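Local structure of 3'-5'-exonuclease (Saccharomyces cerevisiae, 3E2V) at residues L12-I17 with T379-T384; A47-V52 with P331-V336; R297-T302 with K386-I391; C307-T312 with M362-I367; L319-E324 with V369-D374. The protein degrades DNA from the 3' end as an exonuclease and probably also cuts double-stranded DNA internally, with magnesium as the likely cofactor. All coordinates share one frame; numbering follows the deposited sequence.

Interaction 1 (L12-I17 with T379-T384)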
# COMPACT_ATOMS: atom_id res chain seq x y z
N LEU A 12 13.17 7.28 -17.97
CA LEU A 12 12.76 7.00 -16.59
C LEU A 12 11.34 6.44 -16.57
O LEU A 12 10.48 6.85 -17.35
CB LEU A 12 12.87 8.27 -15.75
CG LEU A 12 14.23 8.99 -15.77
CD1 LEU A 12 14.16 10.25 -14.93
CD2 LEU A 12 15.37 8.10 -15.27
N LYS A 13 11.12 5.48 -15.67
CA LYS A 13 9.81 4.87 -15.47
C LYS A 13 9.59 4.63 -13.98
O LYS A 13 10.43 4.03 -13.32
CB LYS A 13 9.69 3.53 -16.22
CG LYS A 13 9.95 3.61 -17.73
CD LYS A 13 9.90 2.21 -18.32
CE LYS A 13 10.58 2.15 -19.69
NZ LYS A 13 10.73 0.73 -20.16
N TYR A 14 8.46 5.11 -13.46
CA TYR A 14 8.10 4.88 -12.04
C TYR A 14 6.83 4.06 -11.91
O TYR A 14 5.93 4.14 -12.75
CB TYR A 14 7.89 6.22 -11.31
CG TYR A 14 9.03 7.20 -11.41
CD1 TYR A 14 10.22 6.99 -10.68
CD2 TYR A 14 8.92 8.35 -12.17
CE1 TYR A 14 11.27 7.89 -10.76
CE2 TYR A 14 9.97 9.28 -12.25
CZ TYR A 14 11.14 9.04 -11.56
OH TYR A 14 12.17 9.96 -11.63
N TYR A 15 6.76 3.29 -10.82
CA TYR A 15 5.63 2.43 -10.53
C TYR A 15 5.29 2.68 -9.07
O TYR A 15 5.97 2.19 -8.16
CB TYR A 15 6.05 0.98 -10.75
CG TYR A 15 4.97 -0.05 -10.89
CD1 TYR A 15 5.14 -1.08 -11.81
CD2 TYR A 15 3.82 -0.07 -10.08
CE1 TYR A 15 4.20 -2.07 -11.96
CE2 TYR A 15 2.83 -1.07 -10.25
CZ TYR A 15 3.07 -2.08 -11.20
OH TYR A 15 2.19 -3.10 -11.43
N ASP A 16 4.24 3.49 -8.85
CA ASP A 16 3.87 3.88 -7.48
C ASP A 16 3.08 2.75 -6.85
O ASP A 16 1.95 2.49 -7.26
CB ASP A 16 3.04 5.17 -7.52
CG ASP A 16 2.77 5.77 -6.14
OD1 ASP A 16 2.98 5.10 -5.10
OD2 ASP A 16 2.33 6.95 -6.12
N ILE A 17 3.67 2.06 -5.88
CA ILE A 17 2.97 0.91 -5.26
C ILE A 17 1.99 1.32 -4.17
O ILE A 17 1.32 0.45 -3.61
CB ILE A 17 3.94 -0.18 -4.72
CG1 ILE A 17 4.69 0.30 -3.48
CG2 ILE A 17 4.91 -0.59 -5.83
CD1 ILE A 17 5.28 -0.83 -2.61
N THR A 379 20.18 4.43 -12.36
CA THR A 379 20.43 3.04 -11.93
C THR A 379 19.36 2.58 -10.95
O THR A 379 18.78 1.48 -11.09
CB THR A 379 21.83 2.91 -11.28
OG1 THR A 379 22.83 3.30 -12.24
CG2 THR A 379 22.10 1.49 -10.81
N LEU A 380 19.11 3.42 -9.95
CA LEU A 380 18.10 3.12 -8.95
C LEU A 380 16.72 3.00 -9.58
O LEU A 380 15.98 2.05 -9.30
CB LEU A 380 18.08 4.22 -7.89
CG LEU A 380 16.93 4.01 -6.90
CD1 LEU A 380 17.31 2.85 -5.96
CD2 LEU A 380 16.66 5.29 -6.13
N ILE A 381 16.36 3.95 -10.42
CA ILE A 381 15.06 3.95 -11.09
C ILE A 381 14.84 2.67 -11.91
O ILE A 381 13.78 2.04 -11.83
CB ILE A 381 14.83 5.25 -11.91
CG1 ILE A 381 14.70 6.43 -10.94
CG2 ILE A 381 13.61 5.12 -12.78
CD1 ILE A 381 14.79 7.78 -11.64
N ASP A 382 15.86 2.29 -12.68
CA ASP A 382 15.83 1.06 -13.45
C ASP A 382 15.66 -0.19 -12.58
O ASP A 382 14.80 -1.04 -12.87
CB ASP A 382 17.10 0.96 -14.30
CG ASP A 382 17.18 -0.34 -15.07
OD1 ASP A 382 16.50 -0.46 -16.11
OD2 ASP A 382 17.90 -1.28 -14.63
N THR A 383 16.46 -0.32 -11.53
CA THR A 383 16.32 -1.50 -10.65
C THR A 383 14.92 -1.55 -10.02
O THR A 383 14.27 -2.59 -10.05
CB THR A 383 17.40 -1.54 -9.57
OG1 THR A 383 18.68 -1.80 -10.17
CG2 THR A 383 17.15 -2.62 -8.52
N THR A 384 14.47 -0.43 -9.46
CA THR A 384 13.14 -0.41 -8.82
C THR A 384 11.99 -0.65 -9.80
O THR A 384 11.00 -1.34 -9.48
CB THR A 384 12.92 0.90 -8.03
OG1 THR A 384 13.12 2.04 -8.88
CG2 THR A 384 13.90 0.97 -6.87
O HOH W 1 11.32 3.37 -10.72
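The phenol ring of Tyr-14 meets Ile-381 obliquely: the CD1 methyl of Ile-381 lies 3.6 Å from Tyr-14 CE1 and 3.4 Å from Tyr-14 OH. Glu-363 and Ala-366 of helix 362-373 also touch the Tyr-14 side chain, so the ring is held between two helices that follow each other in the chain. Ile-381 faces segment 12-17 with both its branches. Its longer branch, with CG1 opposite the carbonyl carbon (chi1 -68°), lifts CD1 to the ring and brings it within 3.7 Å of Leu-12 CD2. The shorter branch drops onto the backbone, where CG2 sits 3.4 Å from Lys-13 O. With an alanine here, the methyls that fill the space beside Leu-12 and Tyr-14 are missing, which would probably open a gap and leave the phenol freer to shift.

In fold terms, strand 14-16 is the first of the eight parallel strands of the TIM barrel, and helix 377-392 is the last helix of the chain. No direct hydrogen bond joins the two segments. Water 1 supplies the polar link, donating to Lys-13 O at 2.8 Å and to Thr-384 OG1 at 2.9 Å. Both of its protons are therefore spent in joining the residue just before the strand to the helix. The chemistry is thus mainly apolar, one isoleucine packing against leucine and tyrosine, while a single water gives the carbonyl of Lys-13 a donor and ties it to the helix.

Interaction 2 (A47-V52 with P331-V336); sequences AAQRHV and PAFKSV
Phe-333 docks on Gln-49 and Arg-50, where the first helix of the TIM-barrel fold ends. That helix, 40-49, closes in a Schellman motif: Val-52 N bonds to Ala-47 O at 2.9 Å, and His-51 takes the positive phi of the C-prime residue. The better covered part of the contact belongs to Arg-50, only partly exposed, whose CG lies 3.8 Å from Phe-333 CE2. Its chain is bent at chi2 and chi3, so the aliphatic carbons pass the ring while the guanidinium plane stands 72° from it and the NH2 end forms a salt bridge with Glu-363 of helix 362-373. The solvent side is carried by the exposed Gln-49, although its amide comes slightly closer. Its extended chain brings CD to the edge of the Phe-333 ring, in the ring plane, and NE2 to 3.6 Å from Phe-333 CE1, an oblique approach, with no hydrogen bond between the two segments. A serine in place of Phe-333 would probably leave the aliphatic part of Arg-50 and the amide of Gln-49 without their common partner, opening a gap at this surface. Ala-332 adds a marginal touch, with its CB 4.3 Å from Arg-50 CG.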
# COMPACT_ATOMS: atom_id res chain seq x y z
N ALA A 47 0.92 12.75 -13.27
CA ALA A 47 1.82 11.64 -12.98
C ALA A 47 2.49 11.09 -14.25
O ALA A 47 3.69 10.82 -14.26
CB ALA A 47 1.05 10.53 -12.22
N ALA A 48 1.70 10.93 -15.31
CA ALA A 48 2.22 10.39 -16.58
C ALA A 48 3.28 11.32 -17.16
O ALA A 48 4.32 10.88 -17.69
CB ALA A 48 1.10 10.18 -17.58
N GLN A 49 3.04 12.62 -17.03
CA GLN A 49 3.98 13.63 -17.51
C GLN A 49 5.29 13.56 -16.73
O GLN A 49 6.36 13.89 -17.28
CB GLN A 49 3.35 15.03 -17.41
CG GLN A 49 4.21 16.11 -18.05
CD GLN A 49 3.47 17.42 -18.23
OE1 GLN A 49 2.29 17.44 -18.63
NE2 GLN A 49 4.15 18.51 -17.96
N ARG A 50 5.23 13.14 -15.46
CA ARG A 50 6.43 12.94 -14.65
C ARG A 50 6.85 11.46 -14.58
O ARG A 50 7.45 11.00 -13.60
CB ARG A 50 6.27 13.57 -13.26
CG ARG A 50 5.79 15.03 -13.24
CD ARG A 50 6.67 15.90 -14.14
NE ARG A 50 8.09 15.72 -13.80
CZ ARG A 50 9.09 15.93 -14.64
NH1 ARG A 50 8.84 16.33 -15.89
NH2 ARG A 50 10.34 15.75 -14.23
N HIS A 51 6.55 10.73 -15.65
CA HIS A 51 7.12 9.41 -15.97
C HIS A 51 6.59 8.26 -15.14
O HIS A 51 7.17 7.17 -15.16
CB HIS A 51 8.66 9.45 -15.92
CG HIS A 51 9.25 10.67 -16.56
ND1 HIS A 51 9.10 10.95 -17.91
CD2 HIS A 51 9.96 11.69 -16.04
CE1 HIS A 51 9.69 12.10 -18.18
NE2 HIS A 51 10.22 12.57 -17.07
N VAL A 52 5.49 8.50 -14.44
CA VAL A 52 4.81 7.41 -13.73
C VAL A 52 4.01 6.61 -14.75
O VAL A 52 3.11 7.13 -15.41
CB VAL A 52 3.93 7.90 -12.56
CG1 VAL A 52 3.47 6.71 -11.70
CG2 VAL A 52 4.70 8.91 -11.72
N PRO A 331 7.56 22.80 -6.72
CA PRO A 331 6.82 21.57 -7.00
C PRO A 331 6.78 21.28 -8.50
O PRO A 331 7.18 22.12 -9.31
CB PRO A 331 5.42 21.88 -6.48
CG PRO A 331 5.31 23.38 -6.58
CD PRO A 331 6.67 23.88 -6.25
N ALA A 332 6.28 20.11 -8.89
CA ALA A 332 6.34 19.69 -10.30
C ALA A 332 5.41 20.50 -11.22
O ALA A 332 5.61 20.56 -12.43
CB ALA A 332 6.03 18.20 -10.41
N PHE A 333 4.37 21.06 -10.61
CA PHE A 333 3.35 21.87 -11.27
C PHE A 333 2.98 22.94 -10.26
O PHE A 333 3.25 22.77 -9.07
CB PHE A 333 2.11 21.01 -11.58
CG PHE A 333 2.37 19.89 -12.55
CD1 PHE A 333 2.22 20.10 -13.91
CD2 PHE A 333 2.81 18.64 -12.11
CE1 PHE A 333 2.48 19.09 -14.82
CE2 PHE A 333 3.07 17.62 -13.01
CZ PHE A 333 2.91 17.84 -14.37
N LYS A 334 2.35 24.03 -10.70
CA LYS A 334 1.95 25.08 -9.77
C LYS A 334 0.99 24.48 -8.75
O LYS A 334 0.13 23.70 -9.13
CB LYS A 334 1.23 26.22 -10.51
CG LYS A 334 0.84 27.41 -9.61
CD LYS A 334 2.06 28.04 -8.96
CE LYS A 334 1.72 29.06 -7.88
NZ LYS A 334 2.95 29.37 -7.09
N SER A 335 1.15 24.87 -7.49
CA SER A 335 0.36 24.34 -6.37
C SER A 335 -0.43 25.50 -5.77
O SER A 335 0.14 26.55 -5.47
CB SER A 335 1.32 23.76 -5.32
OG SER A 335 0.65 23.13 -4.25
N VAL A 336 -1.74 25.32 -5.64
CA VAL A 336 -2.62 26.37 -5.08
C VAL A 336 -3.38 25.84 -3.87
O VAL A 336 -3.50 24.62 -3.67
CB VAL A 336 -3.64 26.87 -6.13
CG1 VAL A 336 -2.95 27.61 -7.28
CG2 VAL A 336 -4.52 25.73 -6.66

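Interaction 3 (R297-T302 with K386-I391); sequences RLLLET and KTTCKI
Thr-388 OG1 takes part in two hydrogen bonds, one from water 2 at 2.8 Å and one to Thr-384 O, a turn earlier in its helix. The same water accepts a hydrogen bond from Leu-300 N at 2.9 Å, so it carries a polar link from helix 377-392 to strand 298-300, the eighth strand of the TIM barrel. The geometry is that of a helix laid across a strand: the two short axes are 88° apart in direction and approach to 8.7 Å. Apart from the water, the contact rests on Leu-299. Its CG lies opposite the carbonyl carbon (chi1 -52°), which carries the isobutyl group over to the helix, and its two methyls divide the work there. CD2 reaches Thr-388 OG1 at 3.5 Å, a van der Waals approach to the hydroxyl. The Leu-299 and Thr-387 side chains cross at about a right angle, Leu-299 CD2 lying 3.9 Å from Thr-387 CG2. Phe-273 of the neighbouring strand 272-276 touches Leu-299, Thr-387 and Ile-391, extending the apolar cluster. The hydroxyl of Thr-387 is itself bonded to Thr-383 O, within the helix. The other methyl of Leu-299 meets Ile-391 tip to tip, CD1 to CD1 at 3.7 Å.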
# COMPACT_ATOMS: atom_id res chain seq x y z
N ARG A 297 15.64 -4.88 -3.16
CA ARG A 297 14.50 -5.22 -2.33
C ARG A 297 13.70 -4.00 -1.90
O ARG A 297 12.78 -4.10 -1.09
CB ARG A 297 14.96 -6.06 -1.14
CG ARG A 297 15.49 -7.43 -1.63
CD ARG A 297 16.10 -8.24 -0.54
NE ARG A 297 15.05 -8.75 0.33
CZ ARG A 297 15.25 -9.44 1.44
NH1 ARG A 297 16.49 -9.74 1.85
NH2 ARG A 297 14.21 -9.84 2.14
N LEU A 298 14.04 -2.86 -2.49
CA LEU A 298 13.42 -1.57 -2.16
C LEU A 298 12.42 -1.23 -3.25
O LEU A 298 12.74 -1.28 -4.44
CB LEU A 298 14.52 -0.49 -2.11
CG LEU A 298 14.17 0.90 -1.58
CD1 LEU A 298 15.44 1.47 -0.95
CD2 LEU A 298 13.64 1.84 -2.67
N LEU A 299 11.19 -0.88 -2.84
CA LEU A 299 10.17 -0.42 -3.79
C LEU A 299 9.78 1.00 -3.46
O LEU A 299 9.81 1.40 -2.30
CB LEU A 299 8.94 -1.33 -3.74
CG LEU A 299 9.24 -2.82 -3.90
CD1 LEU A 299 7.95 -3.60 -3.78
CD2 LEU A 299 9.94 -3.13 -5.24
N LEU A 300 9.43 1.78 -4.48
CA LEU A 300 9.10 3.19 -4.28
C LEU A 300 7.60 3.41 -4.31
O LEU A 300 6.86 2.73 -5.04
CB LEU A 300 9.75 4.03 -5.40
CG LEU A 300 11.27 3.99 -5.48
CD1 LEU A 300 11.76 4.71 -6.75
CD2 LEU A 300 11.81 4.68 -4.24
N GLU A 301 7.15 4.39 -3.53
CA GLU A 301 5.73 4.72 -3.43
C GLU A 301 5.61 6.13 -2.92
O GLU A 301 6.56 6.67 -2.32
CB GLU A 301 4.98 3.79 -2.46
CG GLU A 301 5.85 3.23 -1.35
CD GLU A 301 5.04 2.76 -0.15
OE1 GLU A 301 4.23 3.55 0.37
OE2 GLU A 301 5.23 1.61 0.27
N THR A 302 4.45 6.74 -3.17
CA THR A 302 4.19 8.08 -2.62
C THR A 302 3.32 8.05 -1.37
O THR A 302 3.43 8.93 -0.50
CB THR A 302 3.51 9.04 -3.62
OG1 THR A 302 2.24 8.50 -4.05
CG2 THR A 302 4.41 9.37 -4.81
N LYS A 386 12.08 -2.48 -12.61
CA LYS A 386 12.07 -3.88 -13.03
C LYS A 386 11.60 -4.77 -11.89
O LYS A 386 10.85 -5.72 -12.12
CB LYS A 386 13.46 -4.31 -13.51
CG LYS A 386 13.78 -3.66 -14.83
CD LYS A 386 15.02 -4.19 -15.42
CE LYS A 386 15.09 -3.77 -16.89
NZ LYS A 386 16.30 -4.40 -17.48
N THR A 387 12.05 -4.47 -10.68
CA THR A 387 11.64 -5.26 -9.52
C THR A 387 10.13 -5.12 -9.26
O THR A 387 9.45 -6.12 -9.00
CB THR A 387 12.47 -4.90 -8.30
OG1 THR A 387 13.85 -5.15 -8.61
CG2 THR A 387 12.10 -5.77 -7.12
N THR A 388 9.62 -3.90 -9.35
CA THR A 388 8.20 -3.68 -9.10
C THR A 388 7.33 -4.37 -10.15
O THR A 388 6.31 -4.98 -9.83
CB THR A 388 7.87 -2.18 -9.03
OG1 THR A 388 8.75 -1.56 -8.08
CG2 THR A 388 6.45 -1.96 -8.54
N CYS A 389 7.73 -4.25 -11.42
CA CYS A 389 7.00 -4.92 -12.50
C CYS A 389 6.94 -6.43 -12.29
O CYS A 389 5.91 -7.05 -12.56
CB CYS A 389 7.60 -4.62 -13.86
SG CYS A 389 7.30 -2.97 -14.45
N LYS A 390 8.03 -7.02 -11.84
CA LYS A 390 8.05 -8.47 -11.59
C LYS A 390 7.04 -8.86 -10.51
O LYS A 390 6.36 -9.88 -10.59
CB LYS A 390 9.46 -8.96 -11.23
CG LYS A 390 10.43 -9.03 -12.44
CD LYS A 390 11.71 -9.81 -12.13
CE LYS A 390 12.67 -9.07 -11.22
NZ LYS A 390 13.96 -9.81 -11.09
N ILE A 391 6.92 -8.01 -9.50
CA ILE A 391 6.02 -8.32 -8.39
C ILE A 391 4.54 -8.15 -8.75
O ILE A 391 3.74 -9.05 -8.51
CB ILE A 391 6.35 -7.45 -7.16
CG1 ILE A 391 7.76 -7.78 -6.64
CG2 ILE A 391 5.32 -7.66 -6.05
CD1 ILE A 391 8.27 -6.79 -5.56
O HOH W 2 8.53 1.12 -7.14

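Interaction 4 (C307-T312 with M362-I367); sequences CEIKRT and MEQVAI
Ile-309 points from its loop at helix 362-373, in a region of the TIM barrel that follows the last strand, 298-300, and Asp-303, a ligand of the bound magnesium. At the root of the side chain, CB lies 4.0 Å from Gln-364 OE1. From CB the chain forks. The CG2 methyl of Ile-309 turns to helix 316-325, where it packs against Leu-319 CD1. The other branch, with CG1 opposite the carbonyl carbon (chi1 -70°), continues to CD1, and this terminal methyl does most of the touching. It settles against the start of helix 362-373, 3.9 Å from Gln-364 CB, and reaches Val-365 CG2 at 4.2 Å.

The side chains of Ile-309 and Gln-364 lie alongside each other, running opposite ways, so the methyl tip of one comes to the root of the other, and the amide end of the glutamine comes back to the root of the isoleucine. That antiparallel passage brings the amide oxygen near the loop backbone, where water 3 bridges the pair. With no direct hydrogen bond across the contact, the water carries the polar link: it accepts from the N-H of the buried Ile-309 and donates to Gln-364 OE1. Around the contact, Tyr-330 bonds to the carbonyl of Ile-309 and touches Gln-364, and the disulfide of Cys-307 with Cys-279 ties the start of the loop to another part of the chain. Both hydrogen bonds of water 3, to Ile-309 N and to Gln-364 OE1, measure 2.9 Å.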
# COMPACT_ATOMS: atom_id res chain seq x y z
N CYS A 307 2.26 11.82 3.07
CA CYS A 307 3.71 11.65 2.96
C CYS A 307 4.42 12.61 2.01
O CYS A 307 5.45 12.27 1.41
CB CYS A 307 4.07 10.19 2.65
SG CYS A 307 3.50 9.03 3.94
N GLU A 308 3.90 13.84 1.92
CA GLU A 308 4.61 14.91 1.20
C GLU A 308 6.01 15.05 1.79
O GLU A 308 6.17 15.05 3.00
CB GLU A 308 3.85 16.23 1.33
CG GLU A 308 4.44 17.37 0.52
CD GLU A 308 3.76 18.71 0.79
OE1 GLU A 308 2.88 18.79 1.69
OE2 GLU A 308 4.13 19.70 0.12
N ILE A 309 7.01 15.17 0.92
CA ILE A 309 8.37 15.51 1.34
C ILE A 309 8.42 17.02 1.61
O ILE A 309 8.20 17.82 0.69
CB ILE A 309 9.39 15.06 0.30
CG1 ILE A 309 9.48 13.52 0.29
CG2 ILE A 309 10.77 15.65 0.60
CD1 ILE A 309 10.12 12.95 -0.96
N LYS A 310 8.67 17.37 2.87
CA LYS A 310 8.58 18.76 3.33
C LYS A 310 9.96 19.32 3.65
O LYS A 310 10.92 18.58 3.87
CB LYS A 310 7.70 18.86 4.58
CG LYS A 310 6.24 18.51 4.36
CD LYS A 310 5.50 18.53 5.68
CE LYS A 310 4.00 18.49 5.49
NZ LYS A 310 3.36 18.39 6.84
N ARG A 311 10.03 20.65 3.68
CA ARG A 311 11.28 21.35 3.96
C ARG A 311 11.84 21.05 5.35
O ARG A 311 13.04 21.14 5.56
CB ARG A 311 11.10 22.86 3.76
CG ARG A 311 11.02 23.24 2.30
CD ARG A 311 10.63 24.70 2.07
NE ARG A 311 10.59 25.02 0.64
CZ ARG A 311 9.50 24.90 -0.10
NH1 ARG A 311 8.37 24.47 0.46
NH2 ARG A 311 9.51 25.21 -1.39
N THR A 312 10.96 20.66 6.27
CA THR A 312 11.34 20.30 7.63
C THR A 312 11.75 18.83 7.78
O THR A 312 11.96 18.35 8.91
CB THR A 312 10.17 20.57 8.59
OG1 THR A 312 8.98 19.94 8.10
CG2 THR A 312 9.93 22.09 8.73
N MET A 362 6.63 10.77 -7.31
CA MET A 362 7.53 9.60 -7.30
C MET A 362 8.99 10.00 -7.50
O MET A 362 9.89 9.50 -6.82
CB MET A 362 7.09 8.60 -8.37
CG MET A 362 5.94 7.71 -7.89
SD MET A 362 6.34 6.50 -6.53
CE MET A 362 7.25 5.26 -7.54
N GLU A 363 9.21 10.89 -8.47
CA GLU A 363 10.56 11.33 -8.79
C GLU A 363 11.29 11.93 -7.60
O GLU A 363 12.52 11.81 -7.50
CB GLU A 363 10.53 12.31 -9.97
CG GLU A 363 9.76 13.59 -9.73
CD GLU A 363 9.69 14.47 -10.95
OE1 GLU A 363 10.38 14.18 -11.96
OE2 GLU A 363 8.93 15.46 -10.91
N GLN A 364 10.56 12.56 -6.67
CA GLN A 364 11.19 13.11 -5.47
C GLN A 364 11.68 12.00 -4.56
O GLN A 364 12.74 12.08 -3.98
CB GLN A 364 10.22 14.02 -4.71
CG GLN A 364 9.75 15.23 -5.48
CD GLN A 364 8.73 16.04 -4.71
OE1 GLN A 364 8.47 15.79 -3.55
NE2 GLN A 364 8.13 17.02 -5.38
N VAL A 365 10.87 10.95 -4.41
CA VAL A 365 11.29 9.83 -3.56
C VAL A 365 12.54 9.19 -4.16
O VAL A 365 13.50 8.89 -3.43
CB VAL A 365 10.15 8.80 -3.39
CG1 VAL A 365 10.53 7.71 -2.37
CG2 VAL A 365 8.86 9.51 -2.98
N ALA A 366 12.56 9.02 -5.49
CA ALA A 366 13.69 8.38 -6.16
C ALA A 366 14.98 9.22 -5.98
O ALA A 366 16.05 8.68 -5.70
CB ALA A 366 13.39 8.19 -7.64
N ILE A 367 14.85 10.54 -6.10
CA ILE A 367 16.02 11.43 -5.92
C ILE A 367 16.58 11.25 -4.52
O ILE A 367 17.79 11.06 -4.33
CB ILE A 367 15.63 12.90 -6.11
CG1 ILE A 367 15.49 13.19 -7.60
CG2 ILE A 367 16.67 13.85 -5.47
CD1 ILE A 367 14.72 14.50 -7.88
O HOH W 3 6.42 14.70 -1.88

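Interaction 5 (L319-E324 with V369-D374)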
# COMPACT_ATOMS: atom_id res chain seq x y z
N LEU A 319 16.39 17.31 -2.45
CA LEU A 319 15.58 18.05 -3.42
C LEU A 319 16.11 19.46 -3.63
O LEU A 319 16.08 19.97 -4.76
CB LEU A 319 14.11 18.10 -3.01
CG LEU A 319 13.38 16.78 -2.80
CD1 LEU A 319 11.92 17.10 -2.56
CD2 LEU A 319 13.56 15.80 -3.97
N ALA A 320 16.58 20.10 -2.56
CA ALA A 320 17.23 21.40 -2.67
C ALA A 320 18.43 21.32 -3.62
O ALA A 320 18.57 22.15 -4.53
CB ALA A 320 17.63 21.93 -1.30
N LYS A 321 19.27 20.30 -3.43
CA LYS A 321 20.44 20.06 -4.29
C LYS A 321 20.02 19.93 -5.75
O LYS A 321 20.61 20.56 -6.63
CB LYS A 321 21.21 18.81 -3.83
CG LYS A 321 22.32 18.37 -4.78
CD LYS A 321 22.95 17.05 -4.34
CE LYS A 321 24.05 16.64 -5.32
NZ LYS A 321 24.71 15.37 -4.91
N TYR A 322 19.00 19.11 -6.01
CA TYR A 322 18.51 18.93 -7.37
C TYR A 322 17.94 20.20 -8.00
O TYR A 322 18.13 20.45 -9.19
CB TYR A 322 17.53 17.74 -7.44
CG TYR A 322 18.22 16.46 -7.85
CD1 TYR A 322 19.14 15.84 -6.99
CD2 TYR A 322 17.98 15.88 -9.09
CE1 TYR A 322 19.79 14.67 -7.37
CE2 TYR A 322 18.63 14.72 -9.47
CZ TYR A 322 19.53 14.12 -8.62
OH TYR A 322 20.17 12.95 -9.00
N GLN A 323 17.25 21.00 -7.18
CA GLN A 323 16.72 22.29 -7.62
C GLN A 323 17.86 23.19 -8.09
O GLN A 323 17.76 23.85 -9.14
CB GLN A 323 15.99 23.00 -6.48
CG GLN A 323 14.63 22.44 -6.16
CD GLN A 323 13.91 23.23 -5.09
OE1 GLN A 323 13.24 24.23 -5.38
NE2 GLN A 323 14.03 22.78 -3.85
N GLU A 324 18.95 23.17 -7.32
CA GLU A 324 20.08 24.06 -7.53
C GLU A 324 20.95 23.64 -8.70
O GLU A 324 21.29 24.46 -9.56
CB GLU A 324 20.93 24.15 -6.25
N VAL A 369 16.22 8.73 -2.34
CA VAL A 369 16.77 7.40 -2.09
C VAL A 369 18.12 7.24 -2.80
O VAL A 369 19.05 6.68 -2.22
CB VAL A 369 15.75 6.31 -2.50
CG1 VAL A 369 16.39 4.92 -2.45
CG2 VAL A 369 14.53 6.36 -1.57
N SER A 370 18.23 7.78 -4.01
CA SER A 370 19.47 7.66 -4.77
C SER A 370 20.61 8.40 -4.07
O SER A 370 21.73 7.88 -3.98
CB SER A 370 19.26 8.18 -6.20
OG SER A 370 19.20 9.59 -6.23
N GLU A 371 20.33 9.59 -3.53
CA GLU A 371 21.36 10.36 -2.82
C GLU A 371 21.75 9.70 -1.51
O GLU A 371 22.93 9.61 -1.17
CB GLU A 371 20.88 11.81 -2.60
CG GLU A 371 20.81 12.62 -3.89
CD GLU A 371 22.19 12.98 -4.43
OE1 GLU A 371 23.03 13.44 -3.62
OE2 GLU A 371 22.42 12.80 -5.63
N VAL A 372 20.76 9.22 -0.77
CA VAL A 372 21.01 8.55 0.50
C VAL A 372 21.89 7.30 0.32
O VAL A 372 22.81 7.07 1.09
CB VAL A 372 19.69 8.19 1.21
CG1 VAL A 372 19.92 7.22 2.36
CG2 VAL A 372 19.00 9.44 1.72
N LYS A 373 21.60 6.53 -0.72
CA LYS A 373 22.31 5.27 -0.96
C LYS A 373 23.57 5.42 -1.79
O LYS A 373 24.32 4.45 -1.96
CB LYS A 373 21.39 4.29 -1.68
CG LYS A 373 20.34 3.68 -0.81
CD LYS A 373 19.54 2.71 -1.66
CE LYS A 373 19.08 1.53 -0.85
NZ LYS A 373 20.20 0.69 -0.35
N ASP A 374 23.80 6.61 -2.33
CA ASP A 374 24.92 6.84 -3.24
C ASP A 374 24.87 5.83 -4.41
O ASP A 374 25.86 5.16 -4.75
CB ASP A 374 26.26 6.77 -2.49
CG ASP A 374 27.43 7.26 -3.32
OD1 ASP A 374 27.22 8.06 -4.27
OD2 ASP A 374 28.57 6.83 -3.03
O HOH W 4 21.29 11.35 -7.26
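Lys-321 and Glu-371 approach at a slant, one extended and the other bent. The lysine runs straight out from helix 316-325, CG opposite its backbone N, whereas the glutamate folds at chi2 and offers its carboxylate to the neighbouring helix. Lys-321 NZ meets Glu-371 OE1 at 2.9 Å in a salt bridge, on the syn side of the oxygen but 32° out of the carboxylate plane. The other carboxylate oxygen faces Tyr-322: OE2 of Glu-371 lies in the ring plane at its edge, 3.7 Å from Tyr-322 CE1, with the ring and carboxylate planes 70° apart. The carboxylate is thus held between an ammonium group and the rim of an aromatic ring.

Two helices that follow the last strand of the TIM barrel meet here, the second ending in a Schellman motif at Asp-374. The short segments 319-324 and 369-373 run 107° apart, their axes 11.5 Å apart at the closest, so long side chains have to span the distance. Water 4 lies among Tyr-322 OH, Ser-370 OG and Glu-371 OE2, though Ser-370 is modelled in two conformers and its share is less certain. With the lysine exposed, solvent probably weakens the ion pair, while the slightly positive C-H edge of the ring probably suits the negative oxygen.

Interactions 3 and 4 are buried and interactions 1 and 5 partly so, whereas interaction 2 lies at the surface. Interactions 1 and 3 share helix 377-392 and set it against the first and last strands of the barrel, whose ends are tied together by the hydrogen bond of Asp-16 OD2 with Thr-302 OG1. Interactions 4 and 5 share helix 362-373, with Ile-367 packing on Tyr-322 between them. Interaction 2 is joined to that helix through Arg-50 and Glu-363. Waters bridge interactions 1, 3, 4 and 5. The first three are otherwise mainly apolar, with a tyrosine in interaction 1; interaction 2 sets a phenylalanine beside polar side chains, and only interaction 5 has a salt bridge across its segments.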